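Local coordinates for CBS domain-containing protein (Thermoplasma acidophilum DSM 1728, PDB 1PVM), which is of unknown function but joins a pair of CBS domains to a zinc-ribbon-like domain that binds metal ions such as iron, at residues B[55-60]-B[80-85]; B[66-71]-B[168-173]; B[84-89]-B[104-109]; B[152-157]-B[178-183]. One frame throughout, in Å; residues are numbered along the deposited sequence.

Contact 1: residues B[55-60]-B[80-85]; sequences LLSERS and VMRKPI
Leu56 turns its CD1 branch onto CG1 of Val80 at 3.8 Å, and the two side chains meet at a slant; the same methyl lies more loosely against CB of Met81. On the other side of the strand Leu55 reaches Ile85, CB to CG1 at 4.2 Å. Between these patches the backbones pair once: Leu55 and Arg82 form an antiparallel hydrogen-bonded pair, with Leu55 N giving to Arg82 O at 3.0 Å and Arg82 N returning the bond to Leu55 O at 2.8 Å. Here the two CBS domains of the chain are joined edge to loop: the segment leading toward strand 87-89 of the second domain lies along the edge of strand 52-57 in the first. Just before helix 58-65, Ser57 is the N-cap and its OG accepts from Ser60 N at 3.2 Å, while Ser60 OG gives back to Ser57 O. Arg82 packs on this first turn. Its chain bends at chi2 (-52°) and then runs straight, which carries the guanidinium over the backbone so that Ser60 CA sits 3.8 Å above its plane. Arg59 CG is at the guanidinium edge, and a water in the guanidinium plane accepts from Arg82 NH2 at 2.8 Å and also bonds Ser57 OG. A leucine in place of Arg82 would probably deprive this water of its donor and uncover the helix turn at Ser60. Arg59 sends its own charged end elsewhere, to Glu58 of the second subunit.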
loop_
_atom_site.group_PDB
_atom_site.type_symbol
_atom_site.label_atom_id
_atom_site.label_comp_id
_atom_site.label_asym_id
_atom_site.label_seq_id
_atom_site.Cartn_x
_atom_site.Cartn_y
_atom_site.Cartn_z
ATOM N N LEU B 55 -11.382 -9.253 -2.537
ATOM C CA LEU B 55 -10.249 -9.103 -1.641
ATOM C C LEU B 55 -9.945 -7.610 -1.556
ATOM O O LEU B 55 -9.773 -6.943 -2.578
ATOM C CB LEU B 55 -9.042 -9.885 -2.188
ATOM C CG LEU B 55 -7.926 -10.271 -1.201
ATOM C CD1 LEU B 55 -7.026 -11.314 -1.836
ATOM C CD2 LEU B 55 -7.122 -9.047 -0.795
ATOM N N LEU B 56 -9.913 -7.082 -0.334
ATOM C CA LEU B 56 -9.630 -5.662 -0.117
ATOM C C LEU B 56 -8.156 -5.505 0.229
ATOM O O LEU B 56 -7.676 -6.117 1.175
ATOM C CB LEU B 56 -10.489 -5.121 1.030
ATOM C CG LEU B 56 -10.386 -3.613 1.293
ATOM C CD1 LEU B 56 -11.084 -2.847 0.173
ATOM C CD2 LEU B 56 -11.018 -3.277 2.642
ATOM N N SER B 57 -7.448 -4.677 -0.539
ATOM C CA SER B 57 -6.019 -4.442 -0.335
ATOM C C SER B 57 -5.717 -2.949 -0.246
ATOM O O SER B 57 -6.581 -2.119 -0.510
ATOM C CB SER B 57 -5.225 -5.030 -1.503
ATOM O OG SER B 57 -5.519 -4.335 -2.707
ATOM N N GLU B 58 -4.485 -2.606 0.119
ATOM C CA GLU B 58 -4.108 -1.198 0.209
ATOM C C GLU B 58 -4.263 -0.516 -1.141
ATOM O O GLU B 58 -4.840 0.566 -1.241
ATOM C CB GLU B 58 -2.652 -1.039 0.639
ATOM C CG GLU B 58 -2.384 -1.150 2.114
ATOM C CD GLU B 58 -0.999 -0.623 2.465
ATOM O OE1 GLU B 58 0.004 -1.193 1.984
ATOM O OE2 GLU B 58 -0.920 0.370 3.216
ATOM N N ARG B 59 -3.729 -1.151 -2.179
ATOM C CA ARG B 59 -3.798 -0.588 -3.516
ATOM C C ARG B 59 -5.245 -0.417 -3.982
ATOM O O ARG B 59 -5.565 0.573 -4.642
ATOM C CB ARG B 59 -3.005 -1.462 -4.502
ATOM C CG ARG B 59 -2.871 -0.877 -5.910
ATOM C CD ARG B 59 -2.301 0.534 -5.896
ATOM N NE ARG B 59 -0.962 0.587 -5.317
ATOM C CZ ARG B 59 0.141 0.160 -5.926
ATOM N NH1 ARG B 59 0.077 -0.355 -7.147
ATOM N NH2 ARG B 59 1.311 0.247 -5.306
ATOM N N SER B 60 -6.127 -1.356 -3.634
ATOM C CA SER B 60 -7.523 -1.229 -4.060
ATOM C C SER B 60 -8.124 0.057 -3.475
ATOM O O SER B 60 -8.916 0.733 -4.125
ATOM C CB SER B 60 -8.354 -2.457 -3.636
ATOM O OG SER B 60 -8.564 -2.525 -2.235
ATOM N N VAL B 80 -14.930 -1.155 -3.661
ATOM C CA VAL B 80 -13.482 -0.964 -3.673
ATOM C C VAL B 80 -12.649 -2.224 -3.888
ATOM O O VAL B 80 -11.646 -2.195 -4.602
ATOM C CB VAL B 80 -13.040 -0.305 -2.341
ATOM C CG1 VAL B 80 -11.550 -0.019 -2.353
ATOM C CG2 VAL B 80 -13.832 0.977 -2.119
ATOM N N MET B 81 -13.069 -3.319 -3.265
ATOM C CA MET B 81 -12.361 -4.595 -3.331
ATOM C C MET B 81 -12.054 -5.109 -4.729
ATOM O O MET B 81 -12.723 -4.755 -5.698
ATOM C CB MET B 81 -13.186 -5.660 -2.628
ATOM C CG MET B 81 -14.462 -5.999 -3.389
ATOM S SD MET B 81 -15.576 -7.017 -2.431
ATOM C CE MET B 81 -15.791 -5.972 -1.017
ATOM N N ARG B 82 -11.033 -5.954 -4.824
ATOM C CA ARG B 82 -10.705 -6.586 -6.093
ATOM C C ARG B 82 -11.801 -7.643 -6.226
ATOM O O ARG B 82 -12.027 -8.423 -5.299
ATOM C CB ARG B 82 -9.349 -7.300 -6.034
ATOM C CG ARG B 82 -8.167 -6.431 -5.635
ATOM C CD ARG B 82 -8.090 -5.196 -6.489
ATOM N NE ARG B 82 -6.793 -4.535 -6.400
ATOM C CZ ARG B 82 -6.509 -3.403 -7.030
ATOM N NH1 ARG B 82 -7.432 -2.816 -7.779
ATOM N NH2 ARG B 82 -5.299 -2.866 -6.931
ATOM N N LYS B 83 -12.489 -7.673 -7.359
ATOM C CA LYS B 83 -13.545 -8.656 -7.558
ATOM C C LYS B 83 -13.628 -9.040 -9.030
ATOM O O LYS B 83 -13.449 -8.194 -9.901
ATOM C CB LYS B 83 -14.889 -8.098 -7.068
ATOM C CG LYS B 83 -15.384 -6.843 -7.779
ATOM C CD LYS B 83 -16.666 -6.335 -7.107
ATOM C CE LYS B 83 -17.227 -5.089 -7.783
ATOM N NZ LYS B 83 -18.384 -4.532 -7.016
ATOM N N PRO B 84 -13.863 -10.333 -9.328
ATOM C CA PRO B 84 -14.050 -11.449 -8.390
ATOM C C PRO B 84 -12.776 -11.646 -7.576
ATOM O O PRO B 84 -11.712 -11.165 -7.962
ATOM C CB PRO B 84 -14.319 -12.643 -9.306
ATOM C CG PRO B 84 -14.816 -12.023 -10.569
ATOM C CD PRO B 84 -13.963 -10.803 -10.717
ATOM N N ILE B 85 -12.875 -12.365 -6.465
ATOM C CA ILE B 85 -11.706 -12.568 -5.622
ATOM C C ILE B 85 -10.524 -13.177 -6.376
ATOM O O ILE B 85 -10.662 -14.194 -7.053
ATOM C CB ILE B 85 -12.047 -13.450 -4.374
ATOM C CG1 ILE B 85 -10.857 -13.458 -3.409
ATOM C CG2 ILE B 85 -12.422 -14.872 -4.797
ATOM C CD1 ILE B 85 -11.181 -14.016 -2.029
HETATM O O HOH W 1 -4.018 -4.930 -5.444
#

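Contact 2: residues B[66-71]-B[168-173]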
loop_
_atom_site.group_PDB
_atom_site.type_symbol
_atom_site.label_atom_id
_atom_site.label_comp_id
_atom_site.label_asym_id
_atom_site.label_seq_id
_atom_site.Cartn_x
_atom_site.Cartn_y
_atom_site.Cartn_z
ATOM N N ILE B 66 -10.028 6.328 -2.909
ATOM C CA ILE B 66 -9.633 7.730 -2.876
ATOM C C ILE B 66 -10.190 8.558 -4.044
ATOM O O ILE B 66 -10.698 9.656 -3.832
ATOM C CB ILE B 66 -8.093 7.881 -2.820
ATOM C CG1 ILE B 66 -7.535 7.184 -1.568
ATOM C CG2 ILE B 66 -7.713 9.356 -2.794
ATOM C CD1 ILE B 66 -7.962 7.795 -0.247
ATOM N N PRO B 67 -10.118 8.040 -5.287
ATOM C CA PRO B 67 -10.638 8.807 -6.429
ATOM C C PRO B 67 -12.130 9.157 -6.397
ATOM O O PRO B 67 -12.574 10.029 -7.141
ATOM C CB PRO B 67 -10.267 7.936 -7.627
ATOM C CG PRO B 67 -8.998 7.257 -7.162
ATOM C CD PRO B 67 -9.380 6.854 -5.756
ATOM N N ARG B 68 -12.901 8.483 -5.549
ATOM C CA ARG B 68 -14.332 8.777 -5.434
ATOM C C ARG B 68 -14.546 10.047 -4.605
ATOM O O ARG B 68 -15.623 10.652 -4.634
ATOM C CB ARG B 68 -15.078 7.611 -4.770
ATOM C CG ARG B 68 -15.368 6.435 -5.688
ATOM C CD ARG B 68 -16.054 5.312 -4.924
ATOM N NE ARG B 68 -16.448 4.201 -5.788
ATOM C CZ ARG B 68 -17.536 4.184 -6.551
ATOM N NH1 ARG B 68 -18.363 5.223 -6.566
ATOM N NH2 ARG B 68 -17.797 3.122 -7.304
ATOM N N ASN B 69 -13.519 10.432 -3.854
ATOM C CA ASN B 69 -13.566 11.625 -3.015
ATOM C C ASN B 69 -14.774 11.649 -2.076
ATOM O O ASN B 69 -15.583 12.580 -2.101
ATOM C CB ASN B 69 -13.547 12.881 -3.896
ATOM C CG ASN B 69 -13.332 14.148 -3.097
ATOM O OD1 ASN B 69 -12.695 14.131 -2.045
ATOM N ND2 ASN B 69 -13.846 15.260 -3.601
ATOM N N LYS B 70 -14.882 10.618 -1.244
ATOM C CA LYS B 70 -15.968 10.497 -0.279
ATOM C C LYS B 70 -15.340 10.127 1.053
ATOM O O LYS B 70 -14.207 9.646 1.096
ATOM C CB LYS B 70 -16.929 9.369 -0.675
ATOM C CG LYS B 70 -17.526 9.468 -2.069
ATOM C CD LYS B 70 -18.500 10.613 -2.161
ATOM C CE LYS B 70 -19.058 10.729 -3.561
ATOM N NZ LYS B 70 -19.995 11.878 -3.659
ATOM N N LYS B 71 -16.074 10.340 2.139
ATOM C CA LYS B 71 -15.574 9.977 3.459
ATOM C C LYS B 71 -15.499 8.452 3.523
ATOM O O LYS B 71 -16.333 7.758 2.937
ATOM C CB LYS B 71 -16.524 10.468 4.552
ATOM C CG LYS B 71 -16.635 11.978 4.655
ATOM C CD LYS B 71 -17.752 12.384 5.607
ATOM C CE LYS B 71 -17.512 11.843 7.004
ATOM N NZ LYS B 71 -18.584 12.258 7.953
ATOM N N GLY B 168 -12.092 15.035 -11.834
ATOM C CA GLY B 168 -11.229 13.870 -11.834
ATOM C C GLY B 168 -11.744 12.832 -10.852
ATOM O O GLY B 168 -11.082 11.829 -10.583
ATOM N N GLU B 169 -12.930 13.068 -10.301
ATOM C CA GLU B 169 -13.517 12.125 -9.355
ATOM C C GLU B 169 -14.113 10.954 -10.110
ATOM O O GLU B 169 -14.660 11.129 -11.200
ATOM C CB GLU B 169 -14.653 12.771 -8.553
ATOM C CG GLU B 169 -14.309 14.042 -7.790
ATOM C CD GLU B 169 -15.542 14.672 -7.165
ATOM O OE1 GLU B 169 -16.580 14.773 -7.858
ATOM O OE2 GLU B 169 -15.482 15.074 -5.985
ATOM N N ILE B 170 -14.004 9.758 -9.541
ATOM C CA ILE B 170 -14.614 8.590 -10.158
ATOM C C ILE B 170 -16.070 8.652 -9.712
ATOM O O ILE B 170 -16.366 8.512 -8.522
ATOM C CB ILE B 170 -13.993 7.263 -9.657
ATOM C CG1 ILE B 170 -12.597 7.088 -10.254
ATOM C CG2 ILE B 170 -14.885 6.087 -10.044
ATOM C CD1 ILE B 170 -11.921 5.795 -9.865
ATOM N N LYS B 171 -16.975 8.892 -10.656
ATOM C CA LYS B 171 -18.391 8.966 -10.326
ATOM C C LYS B 171 -18.957 7.575 -10.083
ATOM O O LYS B 171 -19.667 7.341 -9.108
ATOM C CB LYS B 171 -19.167 9.655 -11.450
ATOM C CG LYS B 171 -19.536 11.089 -11.134
ATOM C CD LYS B 171 -20.345 11.143 -9.850
ATOM C CE LYS B 171 -20.787 12.544 -9.523
ATOM N NZ LYS B 171 -21.394 12.594 -8.176
ATOM N N VAL B 172 -18.634 6.659 -10.986
ATOM C CA VAL B 172 -19.076 5.276 -10.888
ATOM C C VAL B 172 -18.109 4.443 -11.706
ATOM O O VAL B 172 -17.253 4.980 -12.410
ATOM C CB VAL B 172 -20.489 5.040 -11.528
ATOM C CG1 VAL B 172 -21.541 5.918 -10.874
ATOM C CG2 VAL B 172 -20.431 5.296 -13.029
ATOM N N PHE B 173 -18.237 3.129 -11.579
ATOM C CA PHE B 173 -17.467 2.202 -12.388
ATOM C C PHE B 173 -18.609 1.603 -13.189
ATOM O O PHE B 173 -19.619 1.178 -12.623
ATOM C CB PHE B 173 -16.753 1.138 -11.550
ATOM C CG PHE B 173 -15.374 1.549 -11.112
ATOM C CD1 PHE B 173 -15.188 2.274 -9.937
ATOM C CD2 PHE B 173 -14.266 1.266 -11.905
ATOM C CE1 PHE B 173 -13.921 2.715 -9.559
ATOM C CE2 PHE B 173 -12.993 1.707 -11.532
ATOM C CZ PHE B 173 -12.827 2.434 -10.354
HETATM O O HOH W 2 -17.376 10.084 -6.593
HETATM O O HOH W 3 -20.899 5.748 -7.016
HETATM O O HOH W 4 -17.543 13.761 -3.919
HETATM O O HOH W 5 -21.362 10.880 -5.857
#
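Arg68, Ile170 and Pro67 carry this junction, where the beta-hairpin of strands 160-164 and 170-175, part of the zinc-ribbon-like domain, docks on the 3-10 turn that follows helix 58-65. Pro67 works twice. Its CB packs against CD1 of Ile170 at 3.5 Å, and its carbonyl oxygen takes the N-H of Ile170 at 2.8 Å, from a donor standing well above the carbonyl plane. Arg68 keeps CG next to its own backbone N (chi1 -79°) and extends along the strand, its CG passing Ile170 O, until NH2 comes to the edge of the Phe173 ring, 3.8 Å from CD1. Arg68 NH2 also bonds Glu184 O, in the chain end that pairs with Phe173. Asn69 ND2 gives an almost straight bond to Glu169 OE2, 2.9 Å long, on the anti lone pair and in the amide plane; ND2 also binds Asp73 of the second subunit. A leucine in place of Glu169 would probably cost Asn69 ND2 its partner across the contact and deprive a bridging water of an acceptor. Another water seals the joint, donating to Arg68 O and to Ile170 O, 2.7 Å from each.

Contact 3: residues B[84-89]-B[104-109]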
loop_
_atom_site.group_PDB
_atom_site.type_symbol
_atom_site.label_atom_id
_atom_site.label_comp_id
_atom_site.label_asym_id
_atom_site.label_seq_id
_atom_site.Cartn_x
_atom_site.Cartn_y
_atom_site.Cartn_z
ATOM N N PRO B 84 -13.863 -10.333 -9.328
ATOM C CA PRO B 84 -14.050 -11.449 -8.390
ATOM C C PRO B 84 -12.776 -11.646 -7.576
ATOM O O PRO B 84 -11.712 -11.165 -7.962
ATOM C CB PRO B 84 -14.319 -12.643 -9.306
ATOM C CG PRO B 84 -14.816 -12.023 -10.569
ATOM C CD PRO B 84 -13.963 -10.803 -10.717
ATOM N N ILE B 85 -12.875 -12.365 -6.465
ATOM C CA ILE B 85 -11.706 -12.568 -5.622
ATOM C C ILE B 85 -10.524 -13.177 -6.376
ATOM O O ILE B 85 -10.662 -14.194 -7.053
ATOM C CB ILE B 85 -12.047 -13.450 -4.374
ATOM C CG1 ILE B 85 -10.857 -13.458 -3.409
ATOM C CG2 ILE B 85 -12.422 -14.872 -4.797
ATOM C CD1 ILE B 85 -11.181 -14.016 -2.029
ATOM N N PRO B 86 -9.350 -12.522 -6.306
ATOM C CA PRO B 86 -8.155 -13.041 -6.989
ATOM C C PRO B 86 -7.767 -14.316 -6.252
ATOM O O PRO B 86 -7.756 -14.337 -5.021
ATOM C CB PRO B 86 -7.123 -11.935 -6.783
ATOM C CG PRO B 86 -7.959 -10.695 -6.654
ATOM C CD PRO B 86 -9.119 -11.157 -5.801
ATOM N N LYS B 87 -7.443 -15.379 -6.977
ATOM C CA LYS B 87 -7.108 -16.615 -6.286
ATOM C C LYS B 87 -6.303 -17.622 -7.093
ATOM O O LYS B 87 -6.284 -17.583 -8.325
ATOM C CB LYS B 87 -8.401 -17.278 -5.805
ATOM C CG LYS B 87 -9.301 -17.766 -6.936
ATOM C CD LYS B 87 -10.667 -18.199 -6.411
ATOM C CE LYS B 87 -11.431 -19.008 -7.448
ATOM N NZ LYS B 87 -11.539 -18.293 -8.738
ATOM N N VAL B 88 -5.632 -18.515 -6.370
ATOM C CA VAL B 88 -4.843 -19.591 -6.963
ATOM C C VAL B 88 -5.186 -20.858 -6.177
ATOM O O VAL B 88 -5.663 -20.777 -5.044
ATOM C CB VAL B 88 -3.313 -19.341 -6.852
ATOM C CG1 VAL B 88 -2.923 -18.105 -7.645
ATOM C CG2 VAL B 88 -2.901 -19.206 -5.389
ATOM N N LYS B 89 -4.966 -22.021 -6.781
ATOM C CA LYS B 89 -5.242 -23.285 -6.108
ATOM C C LYS B 89 -4.159 -23.592 -5.085
ATOM O O LYS B 89 -2.994 -23.224 -5.265
ATOM C CB LYS B 89 -5.341 -24.422 -7.124
ATOM C CG LYS B 89 -6.651 -24.432 -7.889
ATOM C CD LYS B 89 -7.820 -24.733 -6.950
ATOM C CE LYS B 89 -9.161 -24.708 -7.679
ATOM N NZ LYS B 89 -10.295 -25.106 -6.791
ATOM N N ASN B 104 -1.604 -10.134 -13.094
ATOM C CA ASN B 104 -2.698 -9.287 -12.634
ATOM C C ASN B 104 -2.286 -8.028 -11.876
ATOM O O ASN B 104 -3.144 -7.289 -11.392
ATOM C CB ASN B 104 -3.636 -10.124 -11.760
ATOM C CG ASN B 104 -4.403 -11.159 -12.558
ATOM O OD1 ASN B 104 -5.362 -10.829 -13.253
ATOM N ND2 ASN B 104 -3.972 -12.416 -12.478
ATOM N N GLY B 105 -0.984 -7.779 -11.778
ATOM C CA GLY B 105 -0.508 -6.608 -11.061
ATOM C C GLY B 105 -0.797 -6.662 -9.569
ATOM O O GLY B 105 -0.879 -5.630 -8.903
ATOM N N LEU B 106 -0.940 -7.871 -9.037
ATOM C CA LEU B 106 -1.239 -8.058 -7.613
ATOM C C LEU B 106 -0.003 -8.365 -6.767
ATOM O O LEU B 106 1.014 -8.829 -7.282
ATOM C CB LEU B 106 -2.229 -9.219 -7.442
ATOM C CG LEU B 106 -3.584 -9.145 -8.145
ATOM C CD1 LEU B 106 -4.273 -10.507 -8.075
ATOM C CD2 LEU B 106 -4.440 -8.062 -7.506
ATOM N N GLU B 107 -0.095 -8.102 -5.466
ATOM C CA GLU B 107 0.998 -8.437 -4.562
ATOM C C GLU B 107 0.500 -9.461 -3.535
ATOM O O GLU B 107 1.236 -9.885 -2.645
ATOM C CB GLU B 107 1.583 -7.186 -3.888
ATOM C CG GLU B 107 0.584 -6.181 -3.357
ATOM C CD GLU B 107 -0.009 -6.584 -2.027
ATOM O OE1 GLU B 107 0.767 -6.948 -1.116
ATOM O OE2 GLU B 107 -1.247 -6.518 -1.890
ATOM N N ARG B 108 -0.762 -9.865 -3.691
ATOM C CA ARG B 108 -1.377 -10.878 -2.830
ATOM C C ARG B 108 -2.666 -11.396 -3.457
ATOM O O ARG B 108 -3.261 -10.737 -4.303
ATOM C CB ARG B 108 -1.677 -10.317 -1.438
ATOM C CG ARG B 108 -2.869 -9.372 -1.337
ATOM C CD ARG B 108 -2.930 -8.800 0.079
ATOM N NE ARG B 108 -1.725 -8.024 0.371
ATOM C CZ ARG B 108 -1.182 -7.871 1.576
ATOM N NH1 ARG B 108 -1.721 -8.442 2.646
ATOM N NH2 ARG B 108 -0.085 -7.141 1.705
ATOM N N CYS B 109 -3.088 -12.587 -3.045
ATOM C CA CYS B 109 -4.318 -13.174 -3.550
ATOM C C CYS B 109 -4.761 -14.267 -2.595
ATOM O O CYS B 109 -4.007 -14.672 -1.713
ATOM C CB CYS B 109 -4.115 -13.762 -4.955
ATOM S SG CYS B 109 -3.043 -15.221 -5.035
#
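Pro86 offers the contact its pyrrolidine ring, the nearest thing to a flat group that meets the other segment, and Leu106 strikes it at one corner. The two side chains cross at about a right angle, and Leu106 CD1 meets the ring's edge at Pro86 CB, 3.4 Å away, tighter than carbon atoms usually pack. The planar groups lie within 104-109: Arg108 grips the Glu107 carboxylate side-on, by NE to OE2 at 2.8 Å and by NH2 to OE1 at 3.0 Å. This salt bridge, on the far side of the backbone from Pro86, fixes the carboxylate at the guanidinium edge, though the two planes are twisted about 40° against each other. Cys109 turns inward instead. Its CB rests 3.7 Å from Pro86 O and 4.0 Å from Pro86 CB, and with SG set between the backbone N and the carbonyl carbon (chi1 68°) the sulfur nestles against both methyls of Val88, CG1 being 3.9 Å away. No hydrogen bond joins the two segments; the backbone of 84-89 bonds further along, at Ala110 and Val112. Gly105 ends helix 94-104 in a Schellman motif. The contact lies at the core of a beta-alpha-beta crossover of the second CBS domain, with parallel strands 87-89 and 108-112 side by side and Tyr100 and Leu101 of helix 94-104 packing over Pro86, Val88, Leu106 and Cys109.

Contact 4: residues B[152-157]-B[178-183]. With HG (mercury (II) ion), chain D.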
loop_
_atom_site.group_PDB
_atom_site.type_symbol
_atom_site.label_atom_id
_atom_site.label_comp_id
_atom_site.label_asym_id
_atom_site.label_seq_id
_atom_site.Cartn_x
_atom_site.Cartn_y
_atom_site.Cartn_z
ATOM N N CYS B 152 -17.840 -7.253 -13.608
ATOM C CA CYS B 152 -19.184 -6.872 -13.195
ATOM C C CYS B 152 -19.911 -7.948 -12.396
ATOM O O CYS B 152 -19.994 -9.094 -12.826
ATOM C CB CYS B 152 -20.009 -6.530 -14.429
ATOM S SG CYS B 152 -21.682 -6.023 -14.033
ATOM N N PRO B 153 -20.459 -7.584 -11.222
ATOM C CA PRO B 153 -21.176 -8.554 -10.389
ATOM C C PRO B 153 -22.561 -8.906 -10.943
ATOM O O PRO B 153 -23.170 -9.887 -10.521
ATOM C CB PRO B 153 -21.257 -7.848 -9.039
ATOM C CG PRO B 153 -21.407 -6.423 -9.434
ATOM C CD PRO B 153 -20.402 -6.269 -10.559
ATOM N N LYS B 154 -23.048 -8.103 -11.887
ATOM C CA LYS B 154 -24.361 -8.340 -12.478
ATOM C C LYS B 154 -24.339 -9.399 -13.581
ATOM O O LYS B 154 -25.143 -10.329 -13.562
ATOM C CB LYS B 154 -24.939 -7.031 -13.030
ATOM C CG LYS B 154 -26.354 -7.163 -13.579
ATOM C CD LYS B 154 -26.863 -5.837 -14.117
ATOM C CE LYS B 154 -28.282 -5.955 -14.638
ATOM N NZ LYS B 154 -28.784 -4.638 -15.129
ATOM N N CYS B 155 -23.425 -9.264 -14.537
ATOM C CA CYS B 155 -23.337 -10.227 -15.631
ATOM C C CYS B 155 -22.125 -11.141 -15.478
ATOM O O CYS B 155 -22.031 -12.177 -16.140
ATOM C CB CYS B 155 -23.278 -9.505 -16.983
ATOM S SG CYS B 155 -21.757 -8.569 -17.299
ATOM N N GLY B 156 -21.197 -10.743 -14.610
ATOM C CA GLY B 156 -20.004 -11.537 -14.361
ATOM C C GLY B 156 -18.940 -11.557 -15.444
ATOM O O GLY B 156 -17.835 -12.039 -15.211
ATOM N N VAL B 157 -19.250 -11.035 -16.625
ATOM C CA VAL B 157 -18.281 -11.042 -17.719
ATOM C C VAL B 157 -17.756 -9.666 -18.116
ATOM O O VAL B 157 -16.650 -9.547 -18.650
ATOM C CB VAL B 157 -18.876 -11.704 -18.975
ATOM C CG1 VAL B 157 -19.091 -13.176 -18.726
ATOM C CG2 VAL B 157 -20.187 -11.041 -19.335
ATOM N N PRO B 178 -21.768 -4.574 -23.475
ATOM C CA PRO B 178 -22.811 -3.874 -24.236
ATOM C C PRO B 178 -24.221 -4.319 -23.857
ATOM O O PRO B 178 -25.124 -3.494 -23.711
ATOM C CB PRO B 178 -22.473 -4.222 -25.685
ATOM C CG PRO B 178 -20.986 -4.372 -25.652
ATOM C CD PRO B 178 -20.777 -5.174 -24.387
ATOM N N ALA B 179 -24.395 -5.627 -23.692
ATOM C CA ALA B 179 -25.690 -6.199 -23.346
ATOM C C ALA B 179 -26.067 -5.967 -21.892
ATOM O O ALA B 179 -27.162 -6.335 -21.469
ATOM C CB ALA B 179 -25.697 -7.693 -23.648
ATOM N N CYS B 180 -25.168 -5.359 -21.124
ATOM C CA CYS B 180 -25.453 -5.105 -19.717
ATOM C C CYS B 180 -25.494 -3.638 -19.346
ATOM O O CYS B 180 -24.724 -2.824 -19.855
ATOM C CB CYS B 180 -24.435 -5.795 -18.811
ATOM S SG CYS B 180 -24.832 -5.593 -17.050
ATOM N N ASP B 181 -26.400 -3.323 -18.430
ATOM C CA ASP B 181 -26.578 -1.971 -17.938
ATOM C C ASP B 181 -26.320 -1.998 -16.435
ATOM O O ASP B 181 -27.241 -2.193 -15.645
ATOM C CB ASP B 181 -28.008 -1.506 -18.223
ATOM C CG ASP B 181 -28.265 -0.088 -17.762
ATOM O OD1 ASP B 181 -27.527 0.824 -18.198
ATOM O OD2 ASP B 181 -29.212 0.116 -16.970
ATOM N N TYR B 182 -25.060 -1.835 -16.048
ATOM C CA TYR B 182 -24.699 -1.832 -14.638
ATOM C C TYR B 182 -23.678 -0.746 -14.333
ATOM O O TYR B 182 -22.704 -0.582 -15.057
ATOM C CB TYR B 182 -24.114 -3.183 -14.218
ATOM C CG TYR B 182 -23.759 -3.244 -12.748
ATOM C CD1 TYR B 182 -24.743 -3.463 -11.785
ATOM C CD2 TYR B 182 -22.446 -3.039 -12.314
ATOM C CE1 TYR B 182 -24.435 -3.475 -10.424
ATOM C CE2 TYR B 182 -22.124 -3.048 -10.953
ATOM C CZ TYR B 182 -23.125 -3.267 -10.014
ATOM O OH TYR B 182 -22.828 -3.274 -8.670
ATOM N N GLU B 183 -23.921 -0.018 -13.248
ATOM C CA GLU B 183 -23.046 1.051 -12.775
ATOM C C GLU B 183 -23.060 0.980 -11.255
ATOM O O GLU B 183 -24.073 0.614 -10.668
ATOM C CB GLU B 183 -23.576 2.433 -13.195
ATOM C CG GLU B 183 -23.346 2.816 -14.646
ATOM C CD GLU B 183 -23.697 4.275 -14.928
ATOM O OE1 GLU B 183 -23.478 4.726 -16.072
ATOM O OE2 GLU B 183 -24.188 4.970 -14.009
HETATM HG HG HG D . -22.432 -6.196 -16.426
HETATM O O HOH W 6 -28.592 -5.049 -18.073
#
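A four-cysteine site of zinc-ribbon type closes here, filled in this crystal by a mercury ion; the same cysteines hold iron(II) in another structure of the protein, and zinc is predicted. Cys152 SG and Cys155 SG, the two ends of a CxxC turn, bind the ion at 2.5 Å and 2.6 Å, while Cys180 SG reaches it from the second segment at 2.5 Å. Cys175 supplies the fourth sulfur. The turn also points backbone N-H groups at its sulfurs: Val157 N bonds to Cys155 SG at 3.6 Å, and Lys154 N makes a weak bond to Cys152 SG. Such bonds would be expected to soften the negative charge gathered round the metal. Tyr182 packs beside the site. Its ring takes Cys152 SG in an oblique sulfur-aromatic contact, 3.5 Å from CD2, and farther out Pro153 crosses it at about a right angle, with CG 3.6 Å from CZ; the phenol OH goes on to bond Glu184. Lys154 is drawn out fully, every torsion from chi1 (-176°) to chi4 near 180°, so its methylenes run past Tyr182 and bring CD to 3.6 Å from Cys180 SG. Its ammonium then bonds Asp181 O at 2.9 Å, from above the carbonyl plane, and shares a water with Asp181 N. Both segments are loops flanking the hairpin: 152-157 leads from helix 133-145 into strand 160-164, whose Leu160 backs Cys152 and Tyr182, and 178-183 returns after strand 170-175 so that Tyr182 pairs through its backbone with Cys175.

How the contacts relate
Contacts 1 and 3 form a close pair, centres 9 Å apart. They share Pro84 and Ile85, so the segment that pairs with strand 52-57 continues into the beta-alpha-beta unit of the second CBS domain; Leu55 packs against both Pro86 and Cys109. Contacts 2 and 4 lie farther out, their centres 20 Å apart, yet meet where Val172 touches Glu183. Contact 4 lies within the ribbon domain, and contact 2 joins that domain to the end of helix 58-65, tying the metal-binding end to the CBS pair. Along the chain contacts 1 and 3 close before contact 4 opens, contact 3 is nested inside contact 2, and the segments of contacts 2 and 4 alternate. Contacts 1 and 2 also touch the second subunit.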